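Local coordinates for LbaCas13a H328A (C2c2) (Lachnospiraceae bacterium NK4A179, PDB 5WLH), which binds a CRISPR guide RNA and its precursor and, as a Cas13a (C2c2) nuclease, probably cleaves target RNA selected by that guide, at residues A359-I362 with R363-V367; R792-N795 with I796-V799; I1041-S1044 with K1045-E1049; S1149-Q1152 with A1153-T1157. All coordinates share one frame; numbering follows the deposited sequence.

Contact 1: residues A359-I362 with R363-V367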
# COMPACT_ATOMS: atom_id res chain seq x y z
N ALA A 359 -29.39 -20.70 -1.70
CA ALA A 359 -29.77 -21.23 -0.40
C ALA A 359 -28.74 -20.90 0.67
O ALA A 359 -29.10 -20.73 1.84
CB ALA A 359 -29.97 -22.74 -0.49
N GLU A 360 -27.46 -20.82 0.30
CA GLU A 360 -26.44 -20.46 1.27
C GLU A 360 -26.53 -18.98 1.64
O GLU A 360 -26.23 -18.62 2.78
CB GLU A 360 -25.04 -20.79 0.74
CG GLU A 360 -23.93 -20.73 1.79
CD GLU A 360 -24.30 -21.43 3.10
OE1 GLU A 360 -24.31 -20.76 4.15
OE2 GLU A 360 -24.58 -22.65 3.07
N ARG A 361 -26.94 -18.13 0.70
CA ARG A 361 -27.13 -16.72 1.01
C ARG A 361 -28.32 -16.52 1.95
O ARG A 361 -28.28 -15.66 2.84
CB ARG A 361 -27.33 -15.92 -0.27
CG ARG A 361 -27.67 -14.45 -0.06
CD ARG A 361 -27.20 -13.60 -1.24
NE ARG A 361 -28.02 -13.82 -2.43
CZ ARG A 361 -27.62 -14.52 -3.49
NH1 ARG A 361 -26.42 -15.07 -3.53
NH2 ARG A 361 -28.44 -14.67 -4.52
N ILE A 362 -29.38 -17.31 1.77
CA ILE A 362 -30.50 -17.29 2.71
C ILE A 362 -30.02 -17.68 4.10
O ILE A 362 -30.28 -17.00 5.09
CB ILE A 362 -31.61 -18.23 2.22
CG1 ILE A 362 -32.18 -17.73 0.90
CG2 ILE A 362 -32.71 -18.34 3.28
CD1 ILE A 362 -33.28 -16.73 1.07
N ARG A 363 -29.30 -18.80 4.18
CA ARG A 363 -28.82 -19.28 5.47
C ARG A 363 -27.86 -18.29 6.11
O ARG A 363 -27.88 -18.10 7.34
CB ARG A 363 -28.14 -20.64 5.28
CG ARG A 363 -27.53 -21.22 6.53
CD ARG A 363 -27.14 -22.67 6.30
NE ARG A 363 -26.51 -23.25 7.48
CZ ARG A 363 -25.20 -23.26 7.69
NH1 ARG A 363 -24.38 -22.72 6.80
NH2 ARG A 363 -24.71 -23.82 8.79
N LYS A 364 -27.02 -17.64 5.31
CA LYS A 364 -26.12 -16.64 5.88
C LYS A 364 -26.90 -15.46 6.45
O LYS A 364 -26.56 -14.94 7.52
CB LYS A 364 -25.12 -16.16 4.83
CG LYS A 364 -24.20 -15.06 5.36
CD LYS A 364 -23.52 -14.30 4.23
CE LYS A 364 -22.35 -15.09 3.68
NZ LYS A 364 -21.44 -14.24 2.86
N ASN A 365 -27.96 -15.04 5.76
CA ASN A 365 -28.78 -13.95 6.27
C ASN A 365 -29.48 -14.36 7.56
O ASN A 365 -29.60 -13.56 8.49
CB ASN A 365 -29.81 -13.52 5.22
CG ASN A 365 -29.20 -12.72 4.10
OD1 ASN A 365 -28.04 -12.31 4.19
ND2 ASN A 365 -29.98 -12.48 3.04
N THR A 366 -29.93 -15.61 7.63
CA THR A 366 -30.51 -16.12 8.86
C THR A 366 -29.47 -16.12 9.97
O THR A 366 -29.78 -15.77 11.12
CB THR A 366 -31.06 -17.52 8.65
OG1 THR A 366 -32.16 -17.45 7.73
CG2 THR A 366 -31.52 -18.14 9.97
N VAL A 367 -28.23 -16.50 9.65
CA VAL A 367 -27.19 -16.53 10.67
C VAL A 367 -26.85 -15.11 11.13
O VAL A 367 -26.65 -14.87 12.32
CB VAL A 367 -25.94 -17.27 10.15
CG1 VAL A 367 -24.73 -17.06 11.09
CG2 VAL A 367 -26.22 -18.77 10.01
O HOH W 1 -32.93 -15.66 5.49
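The guanidinium of Arg363 takes the carboxylate of Glu360 at its edge, with OE1 of Glu360 only 8° out of the guanidinium plane. The carboxylate itself is turned steeply; the two planes stand 79° apart, and one oxygen does the bonding: Glu360 OE1 offers its syn lone pair to Arg363 NH1 at 3.3 Å, in a salt bridge spaced i to i+3 along helix 357-388. The two side chains run side by side in the same direction. Arg363 is stretched from CG to NE, while Glu360 bends at chi2 (46°), which swings its carboxylate back toward the arginine. The second terminal nitrogen, Arg363 NH2, donates to the carbonyl of Pro345.

Beneath the pair run the usual alpha-helical bonds, among them Lys364 N to Glu360 O at 2.8 Å. Ile362 O accepts from Thr366 N at 2.9 Å and also from a water, 3.0 Å away, that is hydrogen-bonded to Thr366 OG1 as well. Lys364 NZ leaves this face for the carbonyls of Leu419 and Lys420. A long, one-oxygen ion pair on a partly exposed helix face is probably modest in strength; the arginine is also held by the Pro345 carbonyl, which ties the helix to the preceding loop.

Contact 2: residues R792-N795 with I796-V799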
# COMPACT_ATOMS: atom_id res chain seq x y z
N ARG A 792 -15.09 17.71 -18.26
CA ARG A 792 -14.17 17.87 -17.14
C ARG A 792 -12.87 18.51 -17.58
O ARG A 792 -12.30 19.34 -16.85
CB ARG A 792 -13.91 16.52 -16.47
CG ARG A 792 -15.17 15.73 -16.23
CD ARG A 792 -14.85 14.35 -15.74
NE ARG A 792 -14.83 14.26 -14.28
CZ ARG A 792 -15.90 14.00 -13.54
NH1 ARG A 792 -15.80 13.94 -12.22
NH2 ARG A 792 -17.07 13.80 -14.13
N ILE A 793 -12.38 18.17 -18.78
CA ILE A 793 -11.19 18.82 -19.32
C ILE A 793 -11.40 20.33 -19.40
O ILE A 793 -10.55 21.12 -18.98
CB ILE A 793 -10.83 18.24 -20.70
CG1 ILE A 793 -10.65 16.73 -20.62
CG2 ILE A 793 -9.59 18.93 -21.26
CD1 ILE A 793 -9.28 16.30 -20.18
N LYS A 794 -12.54 20.75 -19.96
CA LYS A 794 -12.79 22.18 -20.07
C LYS A 794 -12.91 22.83 -18.70
O LYS A 794 -12.41 23.94 -18.48
CB LYS A 794 -14.04 22.45 -20.92
CG LYS A 794 -13.89 22.34 -22.46
CD LYS A 794 -13.18 23.56 -23.11
CE LYS A 794 -11.65 23.57 -22.95
NZ LYS A 794 -11.01 24.89 -23.19
N ASN A 795 -13.55 22.14 -17.75
CA ASN A 795 -13.59 22.64 -16.38
C ASN A 795 -12.18 22.79 -15.82
O ASN A 795 -11.85 23.82 -15.22
CB ASN A 795 -14.42 21.70 -15.51
CG ASN A 795 -14.58 22.21 -14.10
OD1 ASN A 795 -14.58 21.44 -13.14
ND2 ASN A 795 -14.72 23.53 -13.96
N ILE A 796 -11.32 21.79 -16.04
CA ILE A 796 -9.97 21.83 -15.50
C ILE A 796 -9.20 23.04 -16.03
O ILE A 796 -8.61 23.81 -15.26
CB ILE A 796 -9.23 20.51 -15.81
CG1 ILE A 796 -9.76 19.40 -14.90
CG2 ILE A 796 -7.73 20.68 -15.64
CD1 ILE A 796 -9.40 18.01 -15.37
N VAL A 797 -9.21 23.23 -17.35
CA VAL A 797 -8.47 24.35 -17.92
C VAL A 797 -9.15 25.67 -17.58
O VAL A 797 -8.48 26.71 -17.48
CB VAL A 797 -8.30 24.18 -19.44
CG1 VAL A 797 -7.46 22.94 -19.73
CG2 VAL A 797 -9.66 24.08 -20.12
N GLN A 798 -10.47 25.66 -17.41
CA GLN A 798 -11.16 26.85 -16.92
C GLN A 798 -10.63 27.26 -15.55
O GLN A 798 -10.34 28.44 -15.31
CB GLN A 798 -12.67 26.60 -16.85
CG GLN A 798 -13.50 27.28 -17.94
CD GLN A 798 -14.81 26.56 -18.24
OE1 GLN A 798 -15.49 26.07 -17.33
NE2 GLN A 798 -15.16 26.48 -19.52
N VAL A 799 -10.47 26.29 -14.65
CA VAL A 799 -10.04 26.60 -13.28
C VAL A 799 -8.63 27.16 -13.28
O VAL A 799 -8.31 28.08 -12.52
CB VAL A 799 -10.18 25.35 -12.39
CG1 VAL A 799 -9.60 25.60 -11.01
CG2 VAL A 799 -11.64 24.96 -12.29
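Ile796, Val797, Gln798 and Val799 each donate a backbone N-H to the carbonyl four residues earlier, the straightest bond being Val797 N to Ile793 O (3.0 Å, 170° at the hydrogen). On this frame Lys794 curls over Val797. Bends at chi2 (-77°) and chi3 (78°) turn the lysine chain forward over the next turn of the helix, bringing both CE and NZ of Lys794 to 3.5 Å from Val797 CG2, which is tight for the carbon pair. That methyl occupies the position between its own backbone N and carbonyl carbon, and the same Val797 methyl also sits close to two carbonyl oxygens, Lys794 O at 3.2 Å and Ile793 O at 3.3 Å.

One residue further on, Asn795 and Val799 meet at an angle to each other. Asn795 ND2 lies 3.8 Å from Val799 CG2, a van der Waals approach of amide to methyl, and the same methyl rests 3.2 Å from Asn795 O. Ile796 lays CG1 against the carbonyl oxygen of Arg792 at 3.2 Å. Gln798 likewise sets its CB against Lys794 O, at 3.1 Å.

Ile793, Ile796 and Val797 face helix 805-813 through Ile808, Leu811 and Ile812, and Val797 also meets Ile743 of helix 736-745. With Arg792, Lys794 and Gln798 exposed, this is the final stretch of an amphipathic helix, 786-799, packed on its neighbours by branched aliphatic residues.

Contact 3: residues I1041-S1044 with K1045-E1049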
# COMPACT_ATOMS: atom_id res chain seq x y z
N ILE A 1041 22.51 -12.08 -16.45
CA ILE A 1041 23.40 -12.79 -15.53
C ILE A 1041 24.13 -11.79 -14.64
O ILE A 1041 24.23 -11.99 -13.42
CB ILE A 1041 24.39 -13.67 -16.32
CG1 ILE A 1041 23.64 -14.80 -17.03
CG2 ILE A 1041 25.47 -14.22 -15.40
CD1 ILE A 1041 23.24 -15.93 -16.15
N ILE A 1042 24.66 -10.71 -15.22
CA ILE A 1042 25.40 -9.75 -14.42
C ILE A 1042 24.46 -9.01 -13.47
O ILE A 1042 24.79 -8.80 -12.30
CB ILE A 1042 26.20 -8.78 -15.32
CG1 ILE A 1042 27.49 -9.44 -15.81
CG2 ILE A 1042 26.63 -7.56 -14.53
CD1 ILE A 1042 27.32 -10.49 -16.83
N LEU A 1043 23.26 -8.64 -13.95
CA LEU A 1043 22.31 -7.98 -13.06
C LEU A 1043 21.91 -8.89 -11.91
O LEU A 1043 21.72 -8.42 -10.78
CB LEU A 1043 21.08 -7.53 -13.85
CG LEU A 1043 21.27 -6.35 -14.80
CD1 LEU A 1043 20.02 -6.15 -15.62
CD2 LEU A 1043 21.65 -5.06 -14.06
N SER A 1044 21.77 -10.19 -12.16
CA SER A 1044 21.45 -11.11 -11.07
C SER A 1044 22.62 -11.25 -10.11
O SER A 1044 22.42 -11.44 -8.90
CB SER A 1044 21.03 -12.46 -11.65
OG SER A 1044 22.16 -13.28 -11.86
N LYS A 1045 23.85 -11.10 -10.60
CA LYS A 1045 25.03 -11.16 -9.74
C LYS A 1045 25.15 -9.91 -8.87
O LYS A 1045 25.53 -10.00 -7.70
CB LYS A 1045 26.29 -11.34 -10.60
CG LYS A 1045 27.61 -11.02 -9.90
CD LYS A 1045 28.20 -12.26 -9.23
CE LYS A 1045 29.74 -12.26 -9.27
NZ LYS A 1045 30.35 -10.89 -9.44
N LEU A 1046 24.85 -8.74 -9.42
CA LEU A 1046 25.02 -7.52 -8.64
C LEU A 1046 23.87 -7.32 -7.66
O LEU A 1046 24.09 -6.90 -6.52
CB LEU A 1046 25.09 -6.30 -9.56
CG LEU A 1046 26.23 -6.25 -10.58
CD1 LEU A 1046 26.12 -5.00 -11.44
CD2 LEU A 1046 27.55 -6.27 -9.85
N TYR A 1047 22.64 -7.59 -8.11
CA TYR A 1047 21.45 -7.21 -7.37
C TYR A 1047 20.56 -8.37 -6.95
O TYR A 1047 19.73 -8.19 -6.05
CB TYR A 1047 20.61 -6.21 -8.20
CG TYR A 1047 21.42 -5.05 -8.74
CD1 TYR A 1047 22.02 -4.11 -7.88
CD2 TYR A 1047 21.60 -4.89 -10.12
CE1 TYR A 1047 22.75 -3.06 -8.38
CE2 TYR A 1047 22.34 -3.85 -10.62
CZ TYR A 1047 22.92 -2.94 -9.75
OH TYR A 1047 23.64 -1.91 -10.26
N GLY A 1048 20.72 -9.55 -7.56
CA GLY A 1048 19.95 -10.72 -7.18
C GLY A 1048 20.65 -11.58 -6.15
O GLY A 1048 21.74 -11.26 -5.65
N GLU A 1049 19.99 -12.68 -5.80
CA GLU A 1049 20.42 -13.57 -4.72
C GLU A 1049 20.64 -14.95 -5.31
O GLU A 1049 19.68 -15.66 -5.64
CB GLU A 1049 19.38 -13.59 -3.60
CG GLU A 1049 19.08 -12.19 -3.05
CD GLU A 1049 20.14 -11.72 -2.06
OE1 GLU A 1049 21.08 -12.49 -1.78
OE2 GLU A 1049 20.03 -10.57 -1.56
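The last turn of the short helix 1039-1047 brings Leu1043 against Tyr1047. Leu1043 CD2 comes up to the ring of Tyr1047 at its edge, in the ring plane, and is 3.7 Å from CE2. One face of the same ring is covered from within the helix by CB of the adjacent Leu1046, 3.7 Å above the ring centre. His512 adds an edge-to-face ring contact, and Pro915 of helix 915-941 touches both Leu1043 and Tyr1047.

One residue earlier in each segment, Ile1042 and Leu1046 lie side by side, with Ile1042 CG2 4.0 Å from Leu1046 CD1. The pairs are thus spaced i to i+4, as in the apolar ridge of a buried alpha-helix.

Ser1044 turns its hydroxyl back onto the helix: chi1 of 88° sets OG between the backbone N and the carbonyl carbon, from where it donates to Ile1041 O at 2.9 Å. Lys1045 N reaches Ile1041 O from the same face of the carbonyl plane, at 3.0 Å, and the buried hydroxyl is satisfied within its own helix. Gly1048 N makes a weak bond to Ser1044 O (2.9 Å, 126° at the hydrogen). Lys1045 NZ bonds to Gln516 OE1 and its charge lies in a cation-pi contact with Phe985, while Glu1049, the N-cap residue of helix 1050-1056, forms a salt bridge with Arg511.

Contact 4: residues S1149-Q1152 with A1153-T1157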
# COMPACT_ATOMS: atom_id res chain seq x y z
N SER A 1149 -0.17 11.32 37.82
CA SER A 1149 0.59 10.21 38.37
C SER A 1149 2.00 10.66 38.74
O SER A 1149 2.53 11.65 38.22
CB SER A 1149 0.64 9.05 37.38
OG SER A 1149 1.51 9.34 36.29
N ASN A 1150 2.61 9.92 39.66
CA ASN A 1150 3.93 10.26 40.16
C ASN A 1150 4.98 10.10 39.07
O ASN A 1150 5.03 9.06 38.39
CB ASN A 1150 4.27 9.38 41.37
CG ASN A 1150 5.73 9.50 41.77
OD1 ASN A 1150 6.13 10.48 42.40
ND2 ASN A 1150 6.53 8.50 41.40
N LYS A 1151 5.81 11.12 38.89
CA LYS A 1151 6.85 11.13 37.86
C LYS A 1151 8.16 11.61 38.47
O LYS A 1151 8.17 12.62 39.18
CB LYS A 1151 6.45 12.02 36.68
CG LYS A 1151 5.30 11.43 35.85
CD LYS A 1151 4.82 12.37 34.75
CE LYS A 1151 3.73 13.28 35.29
NZ LYS A 1151 2.55 12.46 35.64
N GLN A 1152 9.25 10.89 38.20
CA GLN A 1152 10.55 11.28 38.71
C GLN A 1152 11.10 12.49 37.96
O GLN A 1152 10.67 12.84 36.86
CB GLN A 1152 11.54 10.12 38.63
CG GLN A 1152 11.36 9.10 39.75
CD GLN A 1152 10.61 9.67 40.94
OE1 GLN A 1152 11.18 10.39 41.77
NE2 GLN A 1152 9.32 9.36 41.03
N ALA A 1153 12.10 13.14 38.58
CA ALA A 1153 12.60 14.40 38.07
C ALA A 1153 13.08 14.28 36.63
O ALA A 1153 12.72 15.11 35.78
CB ALA A 1153 13.74 14.92 38.95
N THR A 1154 13.91 13.28 36.33
CA THR A 1154 14.53 13.20 35.01
C THR A 1154 13.60 12.66 33.94
O THR A 1154 13.95 12.70 32.76
CB THR A 1154 15.79 12.34 35.06
OG1 THR A 1154 15.45 11.04 35.56
CG2 THR A 1154 16.86 12.99 35.94
N TYR A 1155 12.43 12.15 34.33
CA TYR A 1155 11.40 11.85 33.35
C TYR A 1155 10.89 13.12 32.69
O TYR A 1155 10.60 13.13 31.48
CB TYR A 1155 10.26 11.11 34.06
CG TYR A 1155 9.13 10.63 33.19
CD1 TYR A 1155 9.20 9.39 32.56
CD2 TYR A 1155 7.96 11.37 33.06
CE1 TYR A 1155 8.14 8.92 31.79
CE2 TYR A 1155 6.90 10.90 32.30
CZ TYR A 1155 7.00 9.67 31.68
OH TYR A 1155 5.94 9.21 30.92
N VAL A 1156 10.76 14.20 33.47
CA VAL A 1156 10.22 15.46 32.97
C VAL A 1156 11.32 16.37 32.45
O VAL A 1156 11.15 17.05 31.43
CB VAL A 1156 9.40 16.15 34.08
CG1 VAL A 1156 8.74 17.44 33.58
CG2 VAL A 1156 8.37 15.20 34.66
N THR A 1157 12.47 16.38 33.11
CA THR A 1157 13.49 17.38 32.84
C THR A 1157 14.87 16.74 32.93
O THR A 1157 15.20 16.13 33.94
CB THR A 1157 13.38 18.54 33.84
OG1 THR A 1157 12.12 19.21 33.66
CG2 THR A 1157 14.52 19.52 33.65
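Lys1151 lays the aliphatic part of its side chain across Tyr1155, with CD 3.5 Å from CE2 of the ring and CG 3.9 Å from both CD2 and CE2. The two side chains cross at a slant, and the contact is made by methylenes rather than by the charge. Past CD the lysine bends at chi3 (-89°) and chi4 (-65°), which carries NZ away from the ring and back to Ser1149 O at 2.7 Å. The backbone carbonyls of Cys1144 and Asn1147 also accept from this ammonium, so it ties the last turn of helix 1106-1145 to the loop that follows.

Gln1152 is the N-cap residue of the single-turn helix 1153-1156. Its carbonyl oxygen receives a weak bond from Tyr1155 N (3.2 Å, 132° at the hydrogen). From the far end of the turn Val1156 N (3.2 Å) and Thr1157 N (3.0 Å) both donate to Ala1153 O, as the chain passes into strand 1157-1160. Val1156 CG2 approaches Lys1151 CB at 4.2 Å.

Further out, the buried ring of Tyr1155 is anchored by a hydrogen bond from its OH to His1141 ND1 and packs on Cys1144 and Leu1145, all three on helix 1106-1145. Tyr1215 OH is hydrogen-bonded to Thr1154 O.

The four contacts are separate sites in series along one chain, with centres 48 to 58 Å apart and no two touching. Contact 3 is the buried one, contact 2 partly buried, and contacts 1 and 4 lie at the surface. Contacts 1 and 2 each sit within a single helix, contact 3 runs from a short helix into the turn after it, and contact 4 joins a loop to a one-turn helix. Their chemistry follows their place: contact 1 relies on a side-chain ion pair, contact 2 on branched aliphatics beside polar residues, contact 3 on apolar and aromatic pairs, and contact 4 on lysine methylenes against tyrosine. Contact 3 also approaches the bound RNA most closely, at about 6 Å between nearest atoms.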